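Local coordinates for protein alpha-L-rhamnosidase (Klebsiella oxytoca, PDB 4XHC) that binds rhamnose and probably hydrolyses terminal alpha-L-rhamnosides as a two-domain GH78 glycosidase, at residues Thr465-Leu476 with Ala485-Met496. Numbering follows the deposited sequence.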
loop_
_atom_site.group_PDB
_atom_site.type_symbol
_atom_site.label_atom_id
_atom_site.label_comp_id
_atom_site.label_asym_id
_atom_site.label_seq_id
_atom_site.Cartn_x
_atom_site.Cartn_y
_atom_site.Cartn_z
ATOM N N THR A 465 20.712 7.829 -27.637
ATOM C CA THR A 465 21.172 7.449 -26.300
ATOM C C THR A 465 22.649 7.761 -26.068
ATOM O O THR A 465 23.444 7.762 -27.002
ATOM C CB THR A 465 20.949 5.947 -26.040
ATOM O OG1 THR A 465 21.656 5.175 -27.018
ATOM C CG2 THR A 465 19.477 5.612 -26.109
ATOM N N PRO A 466 23.026 8.035 -24.815
ATOM C CA PRO A 466 24.446 8.131 -24.544
ATOM C C PRO A 466 25.180 6.803 -24.785
ATOM O O PRO A 466 26.398 6.799 -24.926
ATOM C CB PRO A 466 24.496 8.529 -23.069
ATOM C CG PRO A 466 23.177 9.139 -22.786
ATOM C CD PRO A 466 22.221 8.375 -23.634
ATOM N N TYR A 467 24.450 5.692 -24.822
ATOM C CA TYR A 467 25.026 4.390 -25.199
ATOM C C TYR A 467 25.657 4.441 -26.597
ATOM O O TYR A 467 26.810 4.061 -26.778
ATOM C CB TYR A 467 23.938 3.306 -25.150
ATOM C CG TYR A 467 24.367 1.933 -25.605
ATOM C CD1 TYR A 467 25.177 1.146 -24.811
ATOM C CD2 TYR A 467 23.931 1.413 -26.812
ATOM C CE1 TYR A 467 25.574 -0.120 -25.205
ATOM C CE2 TYR A 467 24.317 0.149 -27.221
ATOM C CZ TYR A 467 25.146 -0.620 -26.412
ATOM O OH TYR A 467 25.541 -1.890 -26.798
ATOM N N LEU A 468 24.894 4.910 -27.581
ATOM C CA LEU A 468 25.407 5.001 -28.941
ATOM C C LEU A 468 26.433 6.113 -29.059
ATOM O O LEU A 468 27.382 6.009 -29.825
ATOM C CB LEU A 468 24.285 5.212 -29.953
ATOM C CG LEU A 468 24.716 5.206 -31.419
ATOM C CD1 LEU A 468 25.545 3.975 -31.730
ATOM C CD2 LEU A 468 23.500 5.254 -32.324
ATOM N N ARG A 469 26.252 7.176 -28.295
ATOM C CA ARG A 469 27.202 8.281 -28.324
ATOM C C ARG A 469 28.564 7.855 -27.821
ATOM O O ARG A 469 29.576 8.340 -28.305
ATOM C CB ARG A 469 26.695 9.432 -27.474
ATOM C CG ARG A 469 25.460 10.092 -28.053
ATOM C CD ARG A 469 25.794 11.447 -28.624
ATOM N NE ARG A 469 24.606 12.115 -29.138
ATOM C CZ ARG A 469 24.609 13.352 -29.623
ATOM N NH1 ARG A 469 25.740 14.039 -29.648
ATOM N NH2 ARG A 469 23.490 13.908 -30.065
ATOM N N HIS A 470 28.589 6.958 -26.843
ATOM C CA HIS A 470 29.849 6.403 -26.366
ATOM C C HIS A 470 30.690 5.896 -27.524
ATOM O O HIS A 470 31.900 6.112 -27.567
ATOM C CB HIS A 470 29.601 5.249 -25.401
ATOM C CG HIS A 470 30.785 4.354 -25.225
ATOM N ND1 HIS A 470 31.785 4.621 -24.317
ATOM C CD2 HIS A 470 31.136 3.207 -25.849
ATOM C CE1 HIS A 470 32.699 3.672 -24.383
ATOM N NE2 HIS A 470 32.327 2.802 -25.305
ATOM N N HIS A 471 30.039 5.215 -28.455
ATOM C CA HIS A 471 30.737 4.611 -29.578
ATOM C C HIS A 471 31.211 5.648 -30.579
ATOM O O HIS A 471 32.267 5.495 -31.173
ATOM C CB HIS A 471 29.854 3.547 -30.228
ATOM C CG HIS A 471 29.512 2.431 -29.294
ATOM N ND1 HIS A 471 28.423 2.484 -28.450
ATOM C CD2 HIS A 471 30.139 1.260 -29.028
ATOM C CE1 HIS A 471 28.381 1.383 -27.724
ATOM N NE2 HIS A 471 29.414 0.630 -28.049
ATOM N N TYR A 472 30.430 6.707 -30.744
ATOM C CA TYR A 472 30.832 7.855 -31.547
ATOM C C TYR A 472 32.135 8.447 -31.009
ATOM O O TYR A 472 33.056 8.755 -31.772
ATOM C CB TYR A 472 29.710 8.890 -31.542
ATOM C CG TYR A 472 30.012 10.178 -32.260
ATOM C CD1 TYR A 472 30.565 10.182 -33.534
ATOM C CD2 TYR A 472 29.702 11.401 -31.674
ATOM C CE1 TYR A 472 30.830 11.368 -34.191
ATOM C CE2 TYR A 472 29.959 12.594 -32.328
ATOM C CZ TYR A 472 30.526 12.567 -33.583
ATOM O OH TYR A 472 30.780 13.752 -34.217
ATOM N N ILE A 473 32.223 8.579 -29.688
ATOM C CA ILE A 473 33.440 9.096 -29.044
ATOM C C ILE A 473 34.622 8.171 -29.296
ATOM O O ILE A 473 35.722 8.628 -29.612
ATOM C CB ILE A 473 33.255 9.278 -27.519
ATOM C CG1 ILE A 473 32.146 10.297 -27.226
ATOM C CG2 ILE A 473 34.554 9.722 -26.859
ATOM C CD1 ILE A 473 32.299 11.614 -27.961
ATOM N N ALA A 474 34.392 6.873 -29.139
ATOM C CA ALA A 474 35.439 5.882 -29.336
ATOM C C ALA A 474 35.966 5.928 -30.764
ATOM O O ALA A 474 37.183 5.820 -30.983
ATOM C CB ALA A 474 34.918 4.495 -29.012
ATOM N N ALA A 475 35.053 6.087 -31.726
ATOM C CA ALA A 475 35.423 6.174 -33.133
ATOM C C ALA A 475 36.253 7.426 -33.416
ATOM O O ALA A 475 37.223 7.372 -34.172
ATOM C CB ALA A 475 34.192 6.134 -34.023
ATOM N N LEU A 476 35.885 8.548 -32.811
ATOM C CA LEU A 476 36.673 9.768 -32.963
ATOM C C LEU A 476 38.102 9.552 -32.478
ATOM O O LEU A 476 39.055 9.863 -33.191
ATOM C CB LEU A 476 36.024 10.940 -32.222
ATOM C CG LEU A 476 34.734 11.484 -32.849
ATOM C CD1 LEU A 476 34.012 12.411 -31.884
ATOM C CD2 LEU A 476 35.020 12.213 -34.153
ATOM N N ALA A 485 36.802 14.814 -29.952
ATOM C CA ALA A 485 36.216 13.939 -28.926
ATOM C C ALA A 485 35.995 14.657 -27.597
ATOM O O ALA A 485 35.009 14.403 -26.909
ATOM C CB ALA A 485 37.096 12.719 -28.703
ATOM N N ILE A 486 36.925 15.531 -27.227
ATOM C CA ILE A 486 36.772 16.333 -26.019
ATOM C C ILE A 486 35.586 17.277 -26.170
ATOM O O ILE A 486 34.717 17.310 -25.307
ATOM C CB ILE A 486 38.052 17.136 -25.685
ATOM C CG1 ILE A 486 39.172 16.187 -25.235
ATOM C CG2 ILE A 486 37.781 18.171 -24.595
ATOM C CD1 ILE A 486 40.563 16.789 -25.308
ATOM N N ALA A 487 35.543 18.024 -27.268
ATOM C CA ALA A 487 34.438 18.957 -27.525
ATOM C C ALA A 487 33.067 18.266 -27.517
ATOM O O ALA A 487 32.068 18.860 -27.090
ATOM C CB ALA A 487 34.655 19.680 -28.845
ATOM N N GLN A 488 33.035 17.015 -27.974
ATOM C CA GLN A 488 31.796 16.235 -28.046
ATOM C C GLN A 488 31.314 15.695 -26.716
ATOM O O GLN A 488 30.108 15.570 -26.502
ATOM C CB GLN A 488 31.949 15.066 -29.026
ATOM C CG GLN A 488 31.600 15.432 -30.456
ATOM C CD GLN A 488 30.173 15.905 -30.583
ATOM O OE1 GLN A 488 29.901 16.851 -31.319
ATOM N NE2 GLN A 488 29.255 15.259 -29.853
ATOM N N ILE A 489 32.247 15.337 -25.842
ATOM C CA ILE A 489 31.890 14.949 -24.484
ATOM C C ILE A 489 31.272 16.153 -23.764
ATOM O O ILE A 489 30.229 16.041 -23.134
ATOM C CB ILE A 489 33.115 14.415 -23.713
ATOM C CG1 ILE A 489 33.496 13.039 -24.255
ATOM C CG2 ILE A 489 32.826 14.335 -22.215
ATOM C CD1 ILE A 489 34.889 12.593 -23.882
ATOM N N LYS A 490 31.913 17.307 -23.902
ATOM C CA LYS A 490 31.440 18.538 -23.285
ATOM C C LYS A 490 30.078 19.010 -23.799
ATOM O O LYS A 490 29.241 19.461 -23.019
ATOM C CB LYS A 490 32.452 19.653 -23.511
ATOM C CG LYS A 490 33.756 19.472 -22.763
ATOM C CD LYS A 490 34.659 20.663 -23.016
ATOM C CE LYS A 490 35.864 20.649 -22.108
ATOM N NZ LYS A 490 36.846 21.654 -22.580
ATOM N N ALA A 491 29.865 18.930 -25.109
ATOM C CA ALA A 491 28.619 19.409 -25.709
ATOM C C ALA A 491 27.428 18.548 -25.295
ATOM O O ALA A 491 26.369 19.072 -24.958
ATOM C CB ALA A 491 28.739 19.432 -27.221
ATOM N N TYR A 492 27.610 17.232 -25.313
ATOM C CA TYR A 492 26.525 16.292 -25.032
ATOM C C TYR A 492 26.317 16.055 -23.526
ATOM O O TYR A 492 25.290 16.439 -22.982
ATOM C CB TYR A 492 26.791 14.980 -25.764
ATOM C CG TYR A 492 25.686 13.953 -25.683
ATOM C CD1 TYR A 492 24.495 14.127 -26.361
ATOM C CD2 TYR A 492 25.860 12.779 -24.954
ATOM C CE1 TYR A 492 23.495 13.174 -26.295
ATOM C CE2 TYR A 492 24.865 11.820 -24.885
ATOM C CZ TYR A 492 23.685 12.022 -25.554
ATOM O OH TYR A 492 22.718 11.045 -25.477
ATOM N N TRP A 493 27.284 15.436 -22.853
ATOM C CA TRP A 493 27.160 15.179 -21.411
ATOM C C TRP A 493 27.160 16.466 -20.577
ATOM O O TRP A 493 26.501 16.530 -19.545
ATOM C CB TRP A 493 28.265 14.254 -20.924
ATOM C CG TRP A 493 28.060 12.800 -21.266
ATOM C CD1 TRP A 493 27.447 11.869 -20.498
ATOM C CD2 TRP A 493 28.503 12.120 -22.439
ATOM N NE1 TRP A 493 27.461 10.653 -21.120
ATOM C CE2 TRP A 493 28.116 10.777 -22.311
ATOM C CE3 TRP A 493 29.201 12.516 -23.587
ATOM C CZ2 TRP A 493 28.395 9.823 -23.284
ATOM C CZ3 TRP A 493 29.473 11.569 -24.562
ATOM C CH2 TRP A 493 29.064 10.240 -24.406
ATOM N N GLY A 494 27.882 17.489 -21.024
ATOM C CA GLY A 494 27.831 18.800 -20.368
ATOM C C GLY A 494 26.450 19.442 -20.385
ATOM O O GLY A 494 26.091 20.200 -19.475
ATOM N N ALA A 495 25.675 19.139 -21.427
ATOM C CA ALA A 495 24.288 19.608 -21.529
ATOM C C ALA A 495 23.419 19.016 -20.425
ATOM O O ALA A 495 22.620 19.730 -19.824
ATOM C CB ALA A 495 23.704 19.275 -22.890
ATOM N N MET A 496 23.585 17.722 -20.159
ATOM C CA MET A 496 22.866 17.065 -19.069
ATOM C C MET A 496 23.272 17.650 -17.726
ATOM O O MET A 496 22.422 17.895 -16.869
ATOM C CB MET A 496 23.092 15.549 -19.091
ATOM C CG MET A 496 22.248 14.832 -20.139
ATOM S SD MET A 496 22.376 13.031 -20.095
ATOM C CE MET A 496 23.980 12.794 -20.840
#
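Thr465, whose backbone carbonyl carbon lies against the hydroxyl of Tyr492, has its own OG1 gripped twice: Thr465 is the N-cap of helix 466-478, its OG1 accepting from Leu468 N at 3.3 Å, and Asp360 hydrogen-bonds to the same oxygen. Threonine suits this place because its short hydroxyl can fold back onto the first turn. Proline fits next, having no N-H to offer where none is needed; its ring meets the edge of Tyr492, with Pro466 CB 3.8 Å from Tyr492 CE2, while the tyrosine OH bonds to the carbonyl of Phe508.

Arg469 bends at chi2 (-107°) and lays its aliphatic chain and guanidinium over one face of Tyr492. Arg469 CD stands 3.5 Å from the ring centroid in a CH-pi contact, and the guanidinium and ring planes are 14° apart. The long arginine thus packs its methylenes on the ring while its guanidinium covers the same face, with Gln488 NE2 at the guanidinium edge, in its plane.

Further along, Ile473 enters as a knob among Ala485, Gln488, Ile489 and Trp493; its longer branch reaches in, CG1 against Trp493 CZ3 and CD1 3.6 Å from Gln488 CB. Gln488 answers as a knob among Arg469, Tyr472, Ile473 and Leu476, and small Ala485 lets Leu476 come close. Here the bound rhamnose lies about 7 Å from the side chain of Thr465. The axes run 9.8 Å apart at 161°, an antiparallel helical hairpin consistent with the (alpha/alpha)6 barrel of GH78 catalytic domains.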